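Local atomic coordinates of uncharacterized protein (Pseudomonas aeruginosa, PDB entry 4E72), a protein that is of unknown function but belongs to the DUF3298 family and is probably exported, perhaps as a lipoprotein. Residues P39-L44 with R126-L131; N160-D163 with D167-K170; K90-H95 with H203-I208. All blocks are in the same frame, centred on the assembly; numbering follows the deposited sequence. Where two conformers were deposited one is given.

How the contacts relate
None of the three contacts is fully buried. Contacts 1 and 2 are partly buried and lie on opposite sides of the chain's centre, their own centres about 41 Å apart. Contact 3 is a surface contact, yet its centre is about 8 Å from that of the chain. Contacts 1 and 3 both reach the six-stranded mixed sheet: contact 1 joins a loop to its edge by a histidine-carboxylate bond, contact 3 ties it to the three-stranded sheet through charged groups. Contact 2, nested in the loop closed by contact 3, combines amide-to-carbonyl bonding with leucine-on-phenylalanine packing between the loop that follows helix 142-159 and the next helix, 166-171.

Contact 1 (P39-L44 with R126-L131); sequences PDEPQL and RQHKVL
The carboxylate of Glu41 meets the imidazole of His128 at the ring's edge, with the two planes only 5° apart. Its OE2 faces the ring nitrogen nearly within the ring plane, whereas the amide of Gln43 approaches obliquely, its plane inclined 40° to the ring. The edge contact is a hydrogen bond: His128 ND1 donates to Glu41 OE2 over 2.8 Å, at a nearly straight angle of 169°. It uses the syn lone pair of OE2, on the side of the other carboxylate oxygen, and the planes nearly coincide, as suits such an in-plane bond.

Gln43 adds a second approach. Its OE1 lies 3.5 Å from His128 CB, while its NE2 makes a weak bond of 3.2 Å to Glu41 OE2. The same oxygen also accepts from Tyr123 OH, which makes it the shared acceptor of the group. Glu41 CG lies anti to its backbone N, and the bend at chi2 then turns the carboxylate to the His128 edge.

Both backbones are turned. Glu41 to Leu44 forms a type I beta turn, closed by Leu44 N to Glu41 O at 3.2 Å, and this brings Glu41 and Gln43 to the same histidine. On the other side, His128 and Lys129 both face Asp124 in a G1 beta bulge. Segment 39-44 leaves strand 30-37 and leads into helix 44-54, while 126-131 follows strand 115-124 and carries the outermost strand 129-130. The contact therefore fastens that loop to the far edge of the mixed sheet, where Tyr123 of strand 115-124 touches Gln43, Leu44, His128 and Val130.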
ATOM      1  N   PRO A  39      -6.990  19.602   2.297  1.00 52.69           N
ATOM      2  CA  PRO A  39      -7.028  21.079   2.223  1.00 54.31           C
ATOM      3  C   PRO A  39      -5.916  21.784   3.028  1.00 59.88           C
ATOM      4  O   PRO A  39      -5.393  22.797   2.557  1.00 60.98           O
ATOM      5  CB  PRO A  39      -8.413  21.423   2.788  1.00 56.83           C
ATOM      6  CG  PRO A  39      -9.224  20.185   2.620  1.00 59.60           C
ATOM      7  CD  PRO A  39      -8.262  19.060   2.824  1.00 53.85           C
ATOM      8  N   ASP A  40      -5.545  21.240   4.213  1.00 55.78           N
ATOM      9  CA  ASP A  40      -4.525  21.805   5.105  1.00 56.54           C
ATOM     10  C   ASP A  40      -3.091  21.432   4.695  1.00 60.13           C
ATOM     11  O   ASP A  40      -2.177  22.201   4.995  1.00 61.77           O
ATOM     12  CB  ASP A  40      -4.776  21.369   6.551  1.00 58.87           C
ATOM     13  CG  ASP A  40      -6.085  21.884   7.120  1.00 77.17           C
ATOM     14  OD1 ASP A  40      -7.141  21.286   6.818  1.00 77.70           O
ATOM     15  OD2 ASP A  40      -6.053  22.883   7.875  1.00 87.29           O
ATOM     16  N   GLU A  41      -2.892  20.280   4.012  1.00 53.22           N
ATOM     17  CA  GLU A  41      -1.580  19.816   3.537  1.00 51.39           C
ATOM     18  C   GLU A  41      -1.637  19.585   1.995  1.00 53.77           C
ATOM     19  O   GLU A  41      -1.637  18.441   1.555  1.00 51.55           O
ATOM     20  CB  GLU A  41      -1.165  18.535   4.296  1.00 51.23           C
ATOM     21  CG  GLU A  41       0.323  18.229   4.278  1.00 58.34           C
ATOM     22  CD  GLU A  41       1.219  19.058   5.184  1.00 74.98           C
ATOM     23  OE1 GLU A  41       0.706  19.694   6.135  1.00 71.13           O
ATOM     24  OE2 GLU A  41       2.451  19.029   4.967  1.00 62.48           O
ATOM     25  N   PRO A  42      -1.679  20.659   1.159  1.00 52.43           N
ATOM     26  CA  PRO A  42      -1.803  20.461  -0.303  1.00 51.71           C
ATOM     27  C   PRO A  42      -0.623  19.746  -0.976  1.00 55.54           C
ATOM     28  O   PRO A  42      -0.793  19.287  -2.107  1.00 54.21           O
ATOM     29  CB  PRO A  42      -1.945  21.881  -0.846  1.00 54.96           C
ATOM     30  CG  PRO A  42      -1.328  22.757   0.209  1.00 60.44           C
ATOM     31  CD  PRO A  42      -1.672  22.100   1.502  1.00 55.50           C
ATOM     32  N   GLN A  43       0.545  19.616  -0.292  1.00 51.98           N
ATOM     33  CA  GLN A  43       1.719  18.892  -0.828  1.00 50.75           C
ATOM     34  C   GLN A  43       1.423  17.406  -0.988  1.00 53.24           C
ATOM     35  O   GLN A  43       2.038  16.755  -1.818  1.00 52.73           O
ATOM     36  CB  GLN A  43       2.957  19.047   0.076  1.00 52.32           C
ATOM     37  CG  GLN A  43       3.328  20.476   0.425  1.00 73.91           C
ATOM     38  CD  GLN A  43       3.250  20.659   1.908  1.00 94.28           C
ATOM     39  OE1 GLN A  43       4.247  20.518   2.619  1.00 93.25           O
ATOM     40  NE2 GLN A  43       2.047  20.913   2.413  1.00 82.37           N
ATOM     41  N   LEU A  44       0.504  16.867  -0.166  1.00 49.37           N
ATOM     42  CA  LEU A  44       0.127  15.454  -0.188  1.00 47.31           C
ATOM     43  C   LEU A  44      -0.692  15.076  -1.422  1.00 50.64           C
ATOM     44  O   LEU A  44      -0.599  13.929  -1.867  1.00 49.98           O
ATOM     45  CB  LEU A  44      -0.668  15.087   1.074  1.00 46.80           C
ATOM     46  CG  LEU A  44       0.054  14.262   2.144  1.00 49.77           C
ATOM     47  CD1 LEU A  44      -0.837  14.071   3.363  1.00 50.08           C
ATOM     48  CD2 LEU A  44       0.478  12.898   1.612  1.00 45.62           C
ATOM     49  N   ARG A 126       5.532  16.723  10.486  1.00 45.77           N
ATOM     50  CA  ARG A 126       6.525  17.489  11.240  1.00 47.77           C
ATOM     51  C   ARG A 126       7.652  17.923  10.279  1.00 54.33           C
ATOM     52  O   ARG A 126       8.109  19.059  10.355  1.00 56.36           O
ATOM     53  CB  ARG A 126       7.063  16.645  12.419  1.00 46.65           C
ATOM     54  CG  ARG A 126       7.882  17.415  13.453  1.00 61.51           C
ATOM     55  CD  ARG A 126       8.549  16.449  14.417  1.00 78.60           C
ATOM     56  NE  ARG A 126       9.402  17.128  15.394  1.00 95.56           N
ATOM     57  CZ  ARG A 126      10.315  16.519  16.150  1.00112.10           C
ATOM     58  NH1 ARG A 126      10.521  15.211  16.034  1.00100.62           N
ATOM     59  NH2 ARG A 126      11.041  17.217  17.015  1.00 94.55           N
ATOM     60  N   GLN A 127       8.038  17.029   9.346  1.00 50.20           N
ATOM     61  CA  GLN A 127       9.071  17.232   8.321  1.00 50.98           C
ATOM     62  C   GLN A 127       8.512  17.577   6.913  1.00 53.83           C
ATOM     63  O   GLN A 127       9.288  18.029   6.068  1.00 53.62           O
ATOM     64  CB  GLN A 127       9.930  15.962   8.185  1.00 51.52           C
ATOM     65  CG  GLN A 127      10.862  15.675   9.355  1.00 68.91           C
ATOM     66  CD  GLN A 127      11.596  14.376   9.123  1.00 84.76           C
ATOM     67  OE1 GLN A 127      12.717  14.357   8.604  1.00 82.66           O
ATOM     68  NE2 GLN A 127      10.958  13.254   9.442  1.00 67.23           N
ATOM     69  N   HIS A 128       7.198  17.329   6.649  1.00 49.55           N
ATOM     70  CA  HIS A 128       6.526  17.515   5.341  1.00 48.27           C
ATOM     71  C   HIS A 128       7.249  16.616   4.326  1.00 49.64           C
ATOM     72  O   HIS A 128       7.740  17.064   3.291  1.00 49.68           O
ATOM     73  CB  HIS A 128       6.468  18.995   4.896  1.00 50.50           C
ATOM     74  CG  HIS A 128       6.009  19.930   5.970  1.00 55.41           C
ATOM     75  ND1 HIS A 128       4.667  20.068   6.283  1.00 57.59           N
ATOM     76  CD2 HIS A 128       6.734  20.739   6.776  1.00 58.22           C
ATOM     77  CE1 HIS A 128       4.618  20.964   7.258  1.00 58.27           C
ATOM     78  NE2 HIS A 128       5.836  21.394   7.590  1.00 59.21           N
ATOM     79  N   LYS A 129       7.332  15.328   4.669  1.00 43.37           N
ATOM     80  CA  LYS A 129       8.097  14.328   3.943  1.00 40.84           C
ATOM     81  C   LYS A 129       7.437  12.951   3.953  1.00 40.37           C
ATOM     82  O   LYS A 129       6.916  12.528   4.981  1.00 38.22           O
ATOM     83  CB  LYS A 129       9.457  14.218   4.665  1.00 42.38           C
ATOM     84  CG  LYS A 129      10.542  13.416   3.964  1.00 61.98           C
ATOM     85  CD  LYS A 129      11.800  13.371   4.833  1.00 67.99           C
ATOM     86  CE  LYS A 129      12.945  12.655   4.171  1.00 75.47           C
ATOM     87  NZ  LYS A 129      14.252  13.112   4.716  1.00 86.99           N
ATOM     88  N   VAL A 130       7.579  12.222   2.847  1.00 35.04           N
ATOM     89  CA  VAL A 130       7.231  10.808   2.731  1.00 34.90           C
ATOM     90  C   VAL A 130       8.443  10.058   3.280  1.00 40.41           C
ATOM     91  O   VAL A 130       9.560  10.301   2.824  1.00 40.85           O
ATOM     92  CB  VAL A 130       6.892  10.386   1.267  1.00 38.07           C
ATOM     93  CG1 VAL A 130       6.770   8.863   1.142  1.00 36.66           C
ATOM     94  CG2 VAL A 130       5.612  11.050   0.794  1.00 38.23           C
ATOM     95  N   LEU A 131       8.241   9.168   4.244  1.00 37.49           N
ATOM     96  CA  LEU A 131       9.344   8.387   4.805  1.00 37.34           C
ATOM     97  C   LEU A 131       9.518   7.054   4.074  1.00 40.73           C
ATOM     98  O   LEU A 131       8.563   6.289   3.907  1.00 41.23           O
ATOM     99  CB  LEU A 131       9.134   8.117   6.298  1.00 37.67           C
ATOM    100  CG  LEU A 131       8.783   9.311   7.188  1.00 43.30           C
ATOM    101  CD1 LEU A 131       8.252   8.840   8.514  1.00 43.34           C
ATOM    102  CD2 LEU A 131       9.980  10.260   7.376  1.00 44.95           C
TER

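Contact 2 (N160-D163 with D167-K170); sequences NKLD and DFQK
Gln169 NE2 donates to two successive carbonyls of the loop. The sounder bond runs to Leu162 O at 3.0 Å, with an N-H...O angle of 152°; a second, weak one goes to Asp163 O at 3.2 Å. Leu162 O lies in the plane of the glutamine amide, though the bond is moderately bent and NE2 stands somewhat tilted from the carbonyl plane of Leu162. The glutamine chain is extended beyond CG, which carries the amide from its helix across to the loop.

That loop begins with a Schellman motif closing helix 142-159. Lys161, at positive phi, is the C-prime residue: Leu162 N bonds to Leu157 O and Lys161 N to Leu158 O. The motif ends the helix, and the Leu162 side chain that follows points toward helix 166-171, where Phe168 meets it. The nearest CA atoms across the two segments, those of Leu162 and Phe168, are 7.3 Å apart.

Leu162 CD1 sits over one face of the Phe168 ring, 3.9 Å from its centroid and 19° off the normal, a CH-pi contact. Leu162 CD1 is nearest Phe168 CZ, at 3.7 Å, while Leu162 CD2 lies 4.0 Å from Phe168 CG. A chi1 of -177° sets Phe168 CG opposite its backbone N and turns the ring to the leucine. The ring also meets Trp172, and Leu162 touches Leu157 of the preceding helix and Tyr201 in a loop.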
ATOM      1  N   ASN A 160      -1.599 -18.830  11.567  1.00 43.69           N
ATOM      2  CA  ASN A 160      -2.325 -19.446  10.449  1.00 42.33           C
ATOM      3  C   ASN A 160      -2.216 -20.977  10.409  1.00 48.83           C
ATOM      4  O   ASN A 160      -2.632 -21.580   9.415  1.00 49.95           O
ATOM      5  CB  ASN A 160      -1.816 -18.856   9.135  1.00 36.30           C
ATOM      6  CG  ASN A 160      -2.350 -17.475   8.877  1.00 42.46           C
ATOM      7  OD1 ASN A 160      -3.476 -17.293   8.425  1.00 35.66           O
ATOM      8  ND2 ASN A 160      -1.567 -16.470   9.182  1.00 32.91           N
ATOM      9  N   LYS A 161      -1.688 -21.604  11.483  1.00 47.25           N
ATOM     10  CA  LYS A 161      -1.480 -23.057  11.637  1.00 49.02           C
ATOM     11  C   LYS A 161      -0.602 -23.633  10.485  1.00 53.52           C
ATOM     12  O   LYS A 161      -0.884 -24.714   9.945  1.00 54.93           O
ATOM     13  CB  LYS A 161      -2.822 -23.820  11.773  1.00 53.01           C
ATOM     14  CG  LYS A 161      -3.481 -23.652  13.136  1.00 66.25           C
ATOM     15  CD  LYS A 161      -4.665 -24.590  13.325  1.00 78.06           C
ATOM     16  CE  LYS A 161      -5.300 -24.403  14.683  1.00 88.03           C
ATOM     17  NZ  LYS A 161      -6.180 -25.543  15.057  1.00 94.04           N
ATOM     18  N   LEU A 162       0.476 -22.902  10.131  1.00 48.13           N
ATOM     19  CA  LEU A 162       1.409 -23.291   9.069  1.00 48.03           C
ATOM     20  C   LEU A 162       2.802 -23.564   9.651  1.00 56.35           C
ATOM     21  O   LEU A 162       3.728 -23.914   8.922  1.00 55.87           O
ATOM     22  CB  LEU A 162       1.453 -22.202   7.974  1.00 46.09           C
ATOM     23  CG  LEU A 162       0.151 -22.004   7.164  1.00 49.35           C
ATOM     24  CD1 LEU A 162       0.141 -20.674   6.436  1.00 47.34           C
ATOM     25  CD2 LEU A 162      -0.106 -23.173   6.197  1.00 49.10           C
ATOM     26  N   ASP A 163       2.907 -23.461  10.994  1.00 57.44           N
ATOM     27  CA  ASP A 163       4.087 -23.648  11.843  1.00 59.21           C
ATOM     28  C   ASP A 163       4.773 -25.014  11.601  1.00 64.65           C
ATOM     29  O   ASP A 163       6.006 -25.076  11.609  1.00 64.17           O
ATOM     30  CB  ASP A 163       3.653 -23.495  13.323  1.00 62.70           C
ATOM     31  CG  ASP A 163       4.546 -24.148  14.359  1.00 85.21           C
ATOM     32  OD1 ASP A 163       5.719 -23.723  14.488  1.00 89.20           O
ATOM     33  OD2 ASP A 163       4.065 -25.063  15.065  1.00 93.21           O
ATOM     34  N   ASP A 167       5.997 -28.192   3.714  1.00 60.15           N
ATOM     35  CA  ASP A 167       5.810 -28.109   2.254  1.00 58.85           C
ATOM     36  C   ASP A 167       5.445 -26.676   1.830  1.00 55.58           C
ATOM     37  O   ASP A 167       5.972 -26.185   0.828  1.00 53.29           O
ATOM     38  CB  ASP A 167       4.763 -29.115   1.749  1.00 62.66           C
ATOM     39  CG  ASP A 167       4.935 -29.555   0.295  1.00 82.30           C
ATOM     40  OD1 ASP A 167       5.760 -28.937  -0.430  1.00 82.29           O
ATOM     41  OD2 ASP A 167       4.240 -30.513  -0.124  1.00 93.65           O
ATOM     42  N   PHE A 168       4.580 -26.004   2.618  1.00 49.18           N
ATOM     43  CA  PHE A 168       4.196 -24.600   2.431  1.00 46.15           C
ATOM     44  C   PHE A 168       5.416 -23.688   2.613  1.00 48.57           C
ATOM     45  O   PHE A 168       5.606 -22.760   1.821  1.00 49.69           O
ATOM     46  CB  PHE A 168       3.097 -24.204   3.433  1.00 46.84           C
ATOM     47  CG  PHE A 168       2.580 -22.793   3.285  1.00 45.41           C
ATOM     48  CD1 PHE A 168       3.233 -21.724   3.896  1.00 45.52           C
ATOM     49  CD2 PHE A 168       1.408 -22.535   2.574  1.00 44.84           C
ATOM     50  CE1 PHE A 168       2.763 -20.418   3.744  1.00 44.62           C
ATOM     51  CE2 PHE A 168       0.915 -21.233   2.459  1.00 45.13           C
ATOM     52  CZ  PHE A 168       1.608 -20.182   3.027  1.00 43.14           C
ATOM     53  N   GLN A 169       6.218 -23.935   3.663  1.00 42.65           N
ATOM     54  CA  GLN A 169       7.407 -23.139   4.003  1.00 41.42           C
ATOM     55  C   GLN A 169       8.484 -23.195   2.907  1.00 46.32           C
ATOM     56  O   GLN A 169       9.051 -22.153   2.588  1.00 44.68           O
ATOM     57  CB  GLN A 169       7.982 -23.568   5.357  1.00 43.34           C
ATOM     58  CG  GLN A 169       7.175 -22.991   6.522  1.00 56.28           C
ATOM     59  CD  GLN A 169       7.666 -23.426   7.878  1.00 71.25           C
ATOM     60  OE1 GLN A 169       8.875 -23.461   8.152  1.00 67.79           O
ATOM     61  NE2 GLN A 169       6.727 -23.741   8.769  1.00 53.83           N
ATOM     62  N   LYS A 170       8.707 -24.385   2.282  1.00 45.63           N
ATOM     63  CA  LYS A 170       9.663 -24.548   1.178  1.00 44.83           C
ATOM     64  C   LYS A 170       9.156 -23.852  -0.076  1.00 46.59           C
ATOM     65  O   LYS A 170       9.956 -23.301  -0.835  1.00 46.70           O
ATOM     66  CB  LYS A 170       9.953 -26.021   0.881  1.00 48.10           C
ATOM     67  CG  LYS A 170      10.566 -26.815   2.044  1.00 69.95           C
ATOM     68  CD  LYS A 170      11.895 -26.247   2.586  1.00 79.45           C
ATOM     69  CE  LYS A 170      12.064 -26.479   4.072  1.00 84.03           C
ATOM     70  NZ  LYS A 170      11.132 -25.651   4.886  1.00 85.34           N
TER

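Contact 3 (K90-H95 with H203-I208); sequences KVREQH and HPELKI
Strand 84-95 and strand 205-208 run in roughly the same direction but belong to different sheets. Even their nearest CA atoms, those of Arg92 and Glu205, stand 13.7 Å apart, too far for backbone pairing. Long charged side chains span the interval as a salt-bridge network between the six-stranded mixed sheet and the three-stranded antiparallel one. On the first strand, Arg92 and Glu93 both face Ile100 in a classic beta bulge.

Arg92 holds Glu205 end-on with two nitrogens. Arg92 NH1 donates to Glu205 OE2 (2.8 Å) and Arg92 NH2 to Glu205 OE1 (3.0 Å), both nearly straight. Both oxygens lie near the guanidinium plane, but the carboxylate is twisted 36° against it, so OE2 is met from above its own plane. The arginine chain, extended from CG to NE, carries the guanidinium across the gap between the sheets and approaches from the direction opposite to the glutamate.

Further charges surround the pair. Glu93 OE2 lies at the guanidinium edge as a long ion pair with NE, while Glu102 gives NH1 a second carboxylate and Lys190 gives Glu205 OE2 a second cation. Lys207 bends at its second torsion, and Lys207 NZ donates to Glu205 OE1 at 3.0 Å, part of a salt bridge. Lys207 NZ and Arg92 NH2, 3.3 Å apart, are both donors and do not bond to each other; they share this oxygen as acceptor, reaching it from the same face of the carboxylate, NH2 on its syn side and NZ on its anti side.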
ATOM      1  N   LYS A  90      -6.744   5.628   0.551  1.00 31.53           N
ATOM      2  CA  LYS A  90      -7.497   5.920   1.777  1.00 34.08           C
ATOM      3  C   LYS A  90      -6.549   6.061   2.970  1.00 37.45           C
ATOM      4  O   LYS A  90      -5.478   5.433   3.014  1.00 36.91           O
ATOM      5  CB  LYS A  90      -8.620   4.893   2.069  1.00 37.29           C
ATOM      6  CG  LYS A  90      -8.166   3.460   2.329  1.00 61.46           C
ATOM      7  CD  LYS A  90      -9.259   2.650   3.012  1.00 75.52           C
ATOM      8  CE  LYS A  90      -8.690   1.462   3.757  1.00 92.67           C
ATOM      9  NZ  LYS A  90      -9.733   0.737   4.541  1.00103.13           N
ATOM     10  N   VAL A  91      -6.934   6.918   3.913  1.00 33.20           N
ATOM     11  CA  VAL A  91      -6.173   7.112   5.136  1.00 33.02           C
ATOM     12  C   VAL A  91      -6.369   5.867   6.010  1.00 37.77           C
ATOM     13  O   VAL A  91      -7.485   5.553   6.392  1.00 36.35           O
ATOM     14  CB  VAL A  91      -6.522   8.418   5.892  1.00 36.94           C
ATOM     15  CG1 VAL A  91      -5.798   8.475   7.238  1.00 36.85           C
ATOM     16  CG2 VAL A  91      -6.179   9.651   5.052  1.00 36.61           C
ATOM     17  N   ARG A  92      -5.287   5.126   6.249  1.00 34.98           N
ATOM     18  CA  ARG A  92      -5.343   3.965   7.117  1.00 34.04           C
ATOM     19  C   ARG A  92      -5.306   4.460   8.567  1.00 37.69           C
ATOM     20  O   ARG A  92      -6.086   3.985   9.386  1.00 36.27           O
ATOM     21  CB  ARG A  92      -4.195   2.967   6.806  1.00 32.05           C
ATOM     22  CG  ARG A  92      -4.243   1.758   7.748  1.00 37.90           C
ATOM     23  CD  ARG A  92      -3.524   0.548   7.227  1.00 41.29           C
ATOM     24  NE  ARG A  92      -3.434  -0.462   8.272  1.00 34.49           N
ATOM     25  CZ  ARG A  92      -3.258  -1.759   8.070  1.00 48.17           C
ATOM     26  NH1 ARG A  92      -3.175  -2.242   6.835  1.00 38.29           N
ATOM     27  NH2 ARG A  92      -3.163  -2.588   9.102  1.00 38.64           N
ATOM     28  N   GLU A  93      -4.388   5.405   8.892  1.00 36.82           N
ATOM     29  CA  GLU A  93      -4.257   5.950  10.251  1.00 38.15           C
ATOM     30  C   GLU A  93      -3.657   7.335  10.272  1.00 41.21           C
ATOM     31  O   GLU A  93      -2.907   7.714   9.371  1.00 40.30           O
ATOM     32  CB  GLU A  93      -3.372   5.047  11.125  1.00 40.31           C
ATOM     33  CG  GLU A  93      -4.110   3.927  11.840  1.00 58.58           C
ATOM     34  CD  GLU A  93      -3.262   2.703  12.116  1.00 79.73           C
ATOM     35  OE1 GLU A  93      -2.299   2.820  12.906  1.00 44.78           O
ATOM     36  OE2 GLU A  93      -3.565   1.625  11.550  1.00 85.86           O
ATOM     37  N   GLN A  94      -3.960   8.077  11.341  1.00 37.09           N
ATOM     38  CA  GLN A  94      -3.381   9.382  11.654  1.00 36.83           C
ATOM     39  C   GLN A  94      -3.021   9.367  13.113  1.00 41.54           C
ATOM     40  O   GLN A  94      -3.906   9.138  13.949  1.00 41.56           O
ATOM     41  CB  GLN A  94      -4.333  10.538  11.327  1.00 38.24           C
ATOM     42  CG  GLN A  94      -4.434  10.773   9.838  1.00 36.82           C
ATOM     43  CD  GLN A  94      -5.008  12.112   9.526  1.00 44.68           C
ATOM     44  OE1 GLN A  94      -4.376  13.139   9.737  1.00 36.41           O
ATOM     45  NE2 GLN A  94      -6.201  12.119   8.972  1.00 41.84           N
ATOM     46  N   HIS A  95      -1.718   9.533  13.421  1.00 35.73           N
ATOM     47  CA  HIS A  95      -1.209   9.565  14.796  1.00 36.73           C
ATOM     48  C   HIS A  95       0.152  10.221  14.839  1.00 42.10           C
ATOM     49  O   HIS A  95       0.969  10.023  13.934  1.00 40.40           O
ATOM     50  CB  HIS A  95      -1.137   8.157  15.446  1.00 36.67           C
ATOM     51  CG  HIS A  95      -0.106   7.245  14.845  1.00 38.31           C
ATOM     52  ND1 HIS A  95       1.171   7.142  15.383  1.00 39.60           N
ATOM     53  CD2 HIS A  95      -0.192   6.435  13.757  1.00 38.73           C
ATOM     54  CE1 HIS A  95       1.821   6.288  14.608  1.00 38.32           C
ATOM     55  NE2 HIS A  95       1.042   5.832  13.615  1.00 38.07           N
ATOM     56  N   HIS A 203      -3.463 -10.485   0.930  1.00 32.62           N
ATOM     57  CA  HIS A 203      -2.284  -9.658   1.160  1.00 32.25           C
ATOM     58  C   HIS A 203      -1.830  -9.830   2.604  1.00 35.95           C
ATOM     59  O   HIS A 203      -2.334  -9.104   3.463  1.00 36.45           O
ATOM     60  CB  HIS A 203      -2.611  -8.194   0.814  1.00 32.52           C
ATOM     61  CG  HIS A 203      -2.864  -7.988  -0.645  1.00 36.13           C
ATOM     62  ND1 HIS A 203      -4.145  -7.804  -1.140  1.00 38.52           N
ATOM     63  CD2 HIS A 203      -1.993  -8.003  -1.682  1.00 37.32           C
ATOM     64  CE1 HIS A 203      -4.008  -7.721  -2.453  1.00 37.46           C
ATOM     65  NE2 HIS A 203      -2.727  -7.793  -2.819  1.00 37.28           N
ATOM     66  N   PRO A 204      -0.935 -10.823   2.907  1.00 31.06           N
ATOM     67  CA  PRO A 204      -0.545 -11.055   4.307  1.00 31.40           C
ATOM     68  C   PRO A 204       0.046  -9.823   4.990  1.00 32.69           C
ATOM     69  O   PRO A 204       0.789  -9.045   4.378  1.00 29.63           O
ATOM     70  CB  PRO A 204       0.495 -12.182   4.219  1.00 34.09           C
ATOM     71  CG  PRO A 204       0.244 -12.850   2.910  1.00 37.96           C
ATOM     72  CD  PRO A 204      -0.262 -11.774   2.000  1.00 32.69           C
ATOM     73  N   GLU A 205      -0.336  -9.640   6.256  1.00 30.21           N
ATOM     74  CA  GLU A 205       0.157  -8.549   7.101  1.00 30.67           C
ATOM     75  C   GLU A 205       0.942  -9.100   8.262  1.00 34.05           C
ATOM     76  O   GLU A 205       0.392  -9.826   9.097  1.00 34.49           O
ATOM     77  CB  GLU A 205      -0.976  -7.639   7.625  1.00 32.27           C
ATOM     78  CG  GLU A 205      -1.492  -6.660   6.586  1.00 41.46           C
ATOM     79  CD  GLU A 205      -2.492  -5.618   7.063  1.00 65.08           C
ATOM     80  OE1 GLU A 205      -2.657  -5.449   8.293  1.00 59.06           O
ATOM     81  OE2 GLU A 205      -3.097  -4.948   6.197  1.00 60.49           O
ATOM     82  N   LEU A 206       2.241  -8.763   8.284  1.00 30.58           N
ATOM     83  CA  LEU A 206       3.160  -9.118   9.357  0.50 30.74           C
ATOM     84  C   LEU A 206       3.208  -7.963  10.333  1.00 34.03           C
ATOM     85  O   LEU A 206       3.175  -6.797   9.897  1.00 31.71           O
ATOM     86  CB  LEU A 206       4.559  -9.417   8.789  0.50 30.67           C
ATOM     87  CG  LEU A 206       4.946 -10.890   8.570  0.50 34.82           C
ATOM     88  CD1 LEU A 206       3.961 -11.621   7.666  0.50 33.94           C
ATOM     89  CD2 LEU A 206       6.334 -10.980   7.986  0.50 36.19           C
ATOM     90  N   LYS A 207       3.272  -8.266  11.637  1.00 31.07           N
ATOM     91  CA  LYS A 207       3.323  -7.218  12.647  1.00 31.35           C
ATOM     92  C   LYS A 207       4.564  -7.355  13.493  1.00 34.60           C
ATOM     93  O   LYS A 207       4.759  -8.396  14.147  1.00 35.80           O
ATOM     94  CB  LYS A 207       2.064  -7.231  13.548  1.00 34.09           C
ATOM     95  CG  LYS A 207       0.730  -7.284  12.817  1.00 38.79           C
ATOM     96  CD  LYS A 207       0.280  -5.937  12.285  1.00 50.79           C
ATOM     97  CE  LYS A 207      -0.976  -6.095  11.453  1.00 59.02           C
ATOM     98  NZ  LYS A 207      -1.521  -4.786  11.014  1.00 59.81           N
ATOM     99  N   ILE A 208       5.410  -6.311  13.493  1.00 28.73           N
ATOM    100  CA  ILE A 208       6.582  -6.305  14.364  1.00 29.37           C
ATOM    101  C   ILE A 208       6.270  -5.397  15.529  1.00 34.79           C
ATOM    102  O   ILE A 208       6.075  -4.199  15.313  1.00 34.14           O
ATOM    103  CB  ILE A 208       7.938  -5.928  13.728  1.00 32.28           C
ATOM    104  CG1 ILE A 208       8.236  -6.715  12.433  1.00 31.74           C
ATOM    105  CG2 ILE A 208       9.070  -6.085  14.763  1.00 35.13           C
ATOM    106  CD1 ILE A 208       9.145  -5.941  11.474  1.00 35.58           C
TER